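Local coordinates for protein Exo beta-1,2-glucooligosaccharide sophorohydrolase (non-reducing end) (Parabacteroides distasonis ATCC 8503, PDB 5Z06) that hydrolyses linear beta-1,2-glucan and beta-1,2-glucooligosaccharides of four or more units from the non-reducing end, releasing sophorose, at residues M282-L287 / A626-L631; S307-E312 / D319-G324. All coordinates share one frame; numbering follows the deposited sequence.

Interaction 1 of 2, residues M282-L287 / A626-L631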
# COMPACT_ATOMS: atom_id res chain seq x y z
N MET A 282 17.42 15.79 -12.29
CA MET A 282 17.32 14.44 -12.79
C MET A 282 16.65 14.41 -14.15
O MET A 282 15.67 15.09 -14.41
CB MET A 282 16.59 13.56 -11.79
CG MET A 282 17.44 13.15 -10.61
SD MET A 282 16.54 12.25 -9.33
CE MET A 282 16.26 10.70 -10.15
N THR A 283 17.22 13.62 -15.04
CA THR A 283 16.60 13.30 -16.30
C THR A 283 15.47 12.30 -16.04
O THR A 283 15.35 11.72 -14.95
CB THR A 283 17.60 12.58 -17.24
OG1 THR A 283 17.98 11.35 -16.60
CG2 THR A 283 18.86 13.48 -17.58
N ASP A 284 14.68 12.07 -17.07
CA ASP A 284 13.65 11.04 -17.01
C ASP A 284 14.25 9.67 -16.73
O ASP A 284 13.65 8.88 -16.00
CB ASP A 284 12.87 10.98 -18.30
CG ASP A 284 11.98 12.18 -18.51
OD1 ASP A 284 11.70 12.92 -17.53
OD2 ASP A 284 11.56 12.37 -19.68
N GLU A 285 15.41 9.39 -17.32
CA GLU A 285 16.10 8.11 -17.11
C GLU A 285 16.40 7.92 -15.64
O GLU A 285 16.11 6.87 -15.08
CB GLU A 285 17.40 8.02 -17.93
CG GLU A 285 17.17 7.83 -19.42
CD GLU A 285 16.60 6.47 -19.75
OE1 GLU A 285 17.29 5.46 -19.49
OE2 GLU A 285 15.45 6.40 -20.26
N GLN A 286 16.97 8.95 -15.02
CA GLN A 286 17.25 8.93 -13.59
C GLN A 286 15.99 8.78 -12.78
O GLN A 286 15.96 8.04 -11.77
CB GLN A 286 18.04 10.18 -13.18
CG GLN A 286 19.49 10.15 -13.68
CD GLN A 286 20.22 11.47 -13.45
OE1 GLN A 286 19.79 12.51 -13.93
NE2 GLN A 286 21.35 11.42 -12.74
N LEU A 287 14.93 9.47 -13.20
CA LEU A 287 13.64 9.31 -12.53
C LEU A 287 13.11 7.87 -12.61
O LEU A 287 12.66 7.34 -11.62
CB LEU A 287 12.61 10.27 -13.07
CG LEU A 287 12.82 11.73 -12.71
CD1 LEU A 287 11.82 12.55 -13.52
CD2 LEU A 287 12.68 11.99 -11.22
N ALA A 626 2.49 9.33 -21.33
CA ALA A 626 1.47 9.60 -20.33
C ALA A 626 1.94 9.13 -18.94
O ALA A 626 1.74 9.82 -17.92
CB ALA A 626 0.14 8.93 -20.72
N SER A 627 2.58 7.97 -18.91
CA SER A 627 3.07 7.44 -17.65
C SER A 627 4.25 8.26 -17.15
O SER A 627 4.39 8.48 -15.96
CB SER A 627 3.44 5.97 -17.76
OG SER A 627 2.32 5.16 -18.07
N MET A 628 5.09 8.72 -18.05
CA MET A 628 6.21 9.56 -17.66
C MET A 628 5.71 10.90 -17.12
O MET A 628 6.25 11.42 -16.17
CB MET A 628 7.16 9.78 -18.83
CG MET A 628 8.48 10.39 -18.42
SD MET A 628 9.42 9.26 -17.39
CE MET A 628 9.71 10.28 -15.95
N LYS A 629 4.65 11.43 -17.72
CA LYS A 629 4.04 12.67 -17.21
C LYS A 629 3.54 12.49 -15.79
O LYS A 629 3.82 13.32 -14.93
CB LYS A 629 2.91 13.15 -18.10
CG LYS A 629 3.37 13.73 -19.42
CD LYS A 629 2.15 14.25 -20.18
CE LYS A 629 2.41 14.39 -21.67
NZ LYS A 629 3.17 15.59 -21.97
N ALA A 630 2.85 11.37 -15.55
CA ALA A 630 2.36 11.03 -14.23
C ALA A 630 3.49 10.94 -13.24
O ALA A 630 3.45 11.54 -12.18
CB ALA A 630 1.62 9.71 -14.28
N LEU A 631 4.51 10.18 -13.61
CA LEU A 631 5.68 10.02 -12.76
C LEU A 631 6.26 11.37 -12.35
O LEU A 631 6.48 11.61 -11.17
CB LEU A 631 6.72 9.21 -13.51
CG LEU A 631 7.86 8.66 -12.69
CD1 LEU A 631 8.53 7.54 -13.50
CD2 LEU A 631 8.88 9.72 -12.30

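Interaction 2 of 2, residues S307-E312 / D319-G324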
# COMPACT_ATOMS: atom_id res chain seq x y z
N SER A 307 10.92 -15.62 4.65
CA SER A 307 10.54 -16.08 3.30
C SER A 307 11.28 -15.37 2.18
O SER A 307 11.46 -15.93 1.10
CB SER A 307 9.04 -15.87 3.06
OG SER A 307 8.69 -14.50 3.23
N GLY A 308 11.66 -14.12 2.41
CA GLY A 308 12.17 -13.28 1.34
C GLY A 308 11.08 -12.72 0.43
O GLY A 308 11.37 -12.07 -0.56
N LEU A 309 9.82 -12.91 0.81
CA LEU A 309 8.70 -12.60 -0.03
C LEU A 309 7.97 -11.35 0.41
O LEU A 309 8.30 -10.72 1.44
CB LEU A 309 7.78 -13.82 -0.08
CG LEU A 309 8.33 -14.97 -0.94
CD1 LEU A 309 7.25 -16.04 -1.01
CD2 LEU A 309 8.76 -14.56 -2.33
N ALA A 310 6.99 -10.97 -0.39
CA ALA A 310 6.38 -9.66 -0.30
C ALA A 310 5.29 -9.64 0.73
O ALA A 310 4.38 -10.44 0.69
CB ALA A 310 5.82 -9.23 -1.63
N ARG A 311 5.38 -8.68 1.63
CA ARG A 311 4.32 -8.44 2.53
C ARG A 311 3.10 -7.91 1.80
O ARG A 311 3.22 -7.26 0.77
CB ARG A 311 4.80 -7.50 3.64
CG ARG A 311 5.71 -8.28 4.57
CD ARG A 311 5.96 -7.61 5.88
NE ARG A 311 7.23 -6.95 5.83
CZ ARG A 311 8.29 -7.18 6.61
NH1 ARG A 311 8.30 -8.05 7.61
NH2 ARG A 311 9.36 -6.45 6.38
N GLU A 312 1.93 -8.23 2.31
CA GLU A 312 0.71 -7.69 1.76
C GLU A 312 0.78 -6.18 1.69
O GLU A 312 0.43 -5.58 0.69
CB GLU A 312 -0.48 -8.10 2.61
CG GLU A 312 -1.80 -7.42 2.26
CD GLU A 312 -2.40 -7.78 0.93
OE1 GLU A 312 -1.70 -8.32 0.03
OE2 GLU A 312 -3.63 -7.52 0.77
N ASP A 319 4.40 -10.61 9.37
CA ASP A 319 4.80 -11.95 8.92
C ASP A 319 4.08 -12.45 7.70
O ASP A 319 4.51 -13.42 7.09
CB ASP A 319 4.59 -12.96 10.05
CG ASP A 319 5.39 -12.63 11.30
OD1 ASP A 319 6.43 -11.94 11.21
OD2 ASP A 319 4.98 -13.07 12.37
N MET A 320 3.00 -11.80 7.33
CA MET A 320 2.16 -12.33 6.29
C MET A 320 2.63 -11.84 4.95
O MET A 320 2.67 -10.64 4.70
CB MET A 320 0.71 -11.90 6.52
CG MET A 320 -0.26 -12.56 5.60
SD MET A 320 -1.90 -11.93 5.95
CE MET A 320 -1.81 -10.30 5.20
N ILE A 321 2.94 -12.79 4.08
CA ILE A 321 3.26 -12.49 2.69
C ILE A 321 2.09 -12.77 1.79
O ILE A 321 1.22 -13.58 2.10
CB ILE A 321 4.56 -13.17 2.21
CG1 ILE A 321 4.48 -14.69 2.18
CG2 ILE A 321 5.71 -12.68 3.05
CD1 ILE A 321 4.14 -15.27 0.83
N ALA A 322 2.02 -12.01 0.72
CA ALA A 322 0.99 -12.15 -0.30
C ALA A 322 1.70 -12.81 -1.48
O ALA A 322 2.72 -12.32 -1.94
CB ALA A 322 0.42 -10.81 -0.69
N THR A 323 1.16 -13.93 -1.93
CA THR A 323 1.84 -14.72 -2.93
C THR A 323 1.79 -14.09 -4.30
O THR A 323 2.76 -14.19 -5.04
CB THR A 323 1.23 -16.11 -2.99
OG1 THR A 323 -0.18 -15.98 -3.11
CG2 THR A 323 1.58 -16.85 -1.72
N GLY A 324 0.69 -13.45 -4.67
CA GLY A 324 0.64 -12.73 -5.96
C GLY A 324 1.59 -11.55 -6.04
O GLY A 324 2.36 -11.42 -7.00
O HOH W 1 1.81 -8.25 5.44

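Interaction 1 of 2, residues M282-L287 / A626-L631
Met628 reaches from its helix to the side chains of Asp284 and Leu287, and these van der Waals contacts, together with that of Leu631, make up the joint. The Met628 chain starts anti to its own backbone N (chi1 -168°) and then bends at chi2 and chi3, which lays its methyl against both partners: CE lies 3.7 Å from Asp284 OD1 and 3.9 Å from Leu287 CD1. The thioether runs slantwise past the Asp284 side chain, SD 4.0 Å from Asp284 CB, and meets the Leu287 side chain at about a right angle. A flexible, unbranched methionine suits a place where one chain must touch both a carboxylate and a leucine. Shortening Met628 to an alanine would take away the thioether and is likely to open a gap beside Leu287 CD1 and strip the flank of Asp284 of its apolar cover. One turn further along, Leu631 CD2 packs against Leu287 CB at 3.8 Å, so two buried leucines continue the contact along the helices.

The polar interactions gather at the start of helix 284-297. Thr283 and Gln286 form a capping box: Gln286 N donates to Thr283 OG1 at 3.0 Å, nearly straight at 173°, while Thr283 N returns a 3.0 Å bond to a lone pair of Gln286 OE1. Asp284, in the first turn, where its negative charge is probably favoured by the helix dipole, forms a salt bridge through OD2 with Arg632, so its charge is tied to the other helix while its flank rests on Met628.

Helix 284-297 thus begins against the middle of helix 624-636. Leu288 and Val291 extend the packing on Leu631, Tyr635 and Arg636 touch Leu287, Phe620 meets Met628, and Glu285 forms a salt bridge with Arg679 of helix 665-680.

Interaction 2 of 2, residues S307-E312 / D319-G324
Arg311 and Ile321 face each other as a single backbone bridge, their CA atoms 4.2 Å apart, with the bond pattern that flanks a non-hydrogen-bonded antiparallel pair. On one flank Ala322 N donates to Ala310 O over 2.8 Å. On the other the direct bond, Glu312 N to Met320 O, is weak, and a water helps there, donating to Met320 O at 2.6 Å and weakly accepting from Glu312 N. Arg311 CA adds a CA-H...O contact to Met320 O, with an angle of 150° at the hydrogen.

Ile321 packs against Ser307 and Leu309. With CG1 set between its backbone N and carbonyl carbon (chi1 65°), CD1 meets Leu309 CD1 at 3.7 Å as the two side chains pass at a slant, and CG2 lies 3.5 Å from Ser307 OG. A branched residue suits this place because its two arms serve two neighbours. Ser307 OG, held by Glu304, also accepts from Leu309 N in an ST turn, which fixes the bend through Gly308, whose positive phi suits a residue without a side chain.

On the other side Glu312 and Met320 run abreast in a common direction, with Met320 CE 3.6 Å from Glu312 CB. Ala322, small enough to sit close, places CB 3.3 Å from Glu312 OE1, while OE2 of this buried acid forms a salt bridge with Arg76.

Ala322 is also the N-cap of helix 323-338, and strand 320-322 pairs antiparallel with strand 371-373. The arrangement is part of the long connection between helices 284-297 and 323-338, folded back on itself through one antiparallel bridge, consistent with the (alpha/alpha)6-barrel expected of this family; a glycerol about 4 Å from the Glu312 side chain, probably from the crystallisation liquor, may mark a nearby pocket.

In the fold
Both interactions are largely buried, but they lie far apart, with centres about 29 Å from each other and nearest atoms about 20 Å apart. Interaction 1 sits farther from the centre of the chain, about 21 Å against about 13 Å, and unites segments 339 residues apart, whereas interaction 2 folds a loop onto residues only a few positions later. They share the chain around helix 284-297: interaction 1 fixes its start, and interaction 2 follows its end and leads into helix 323-338. Their chemistry differs accordingly. Side chains alone meet between the two helices of interaction 1, while in interaction 2 main-chain bonds and a water join the segments, with apolar packing added alongside.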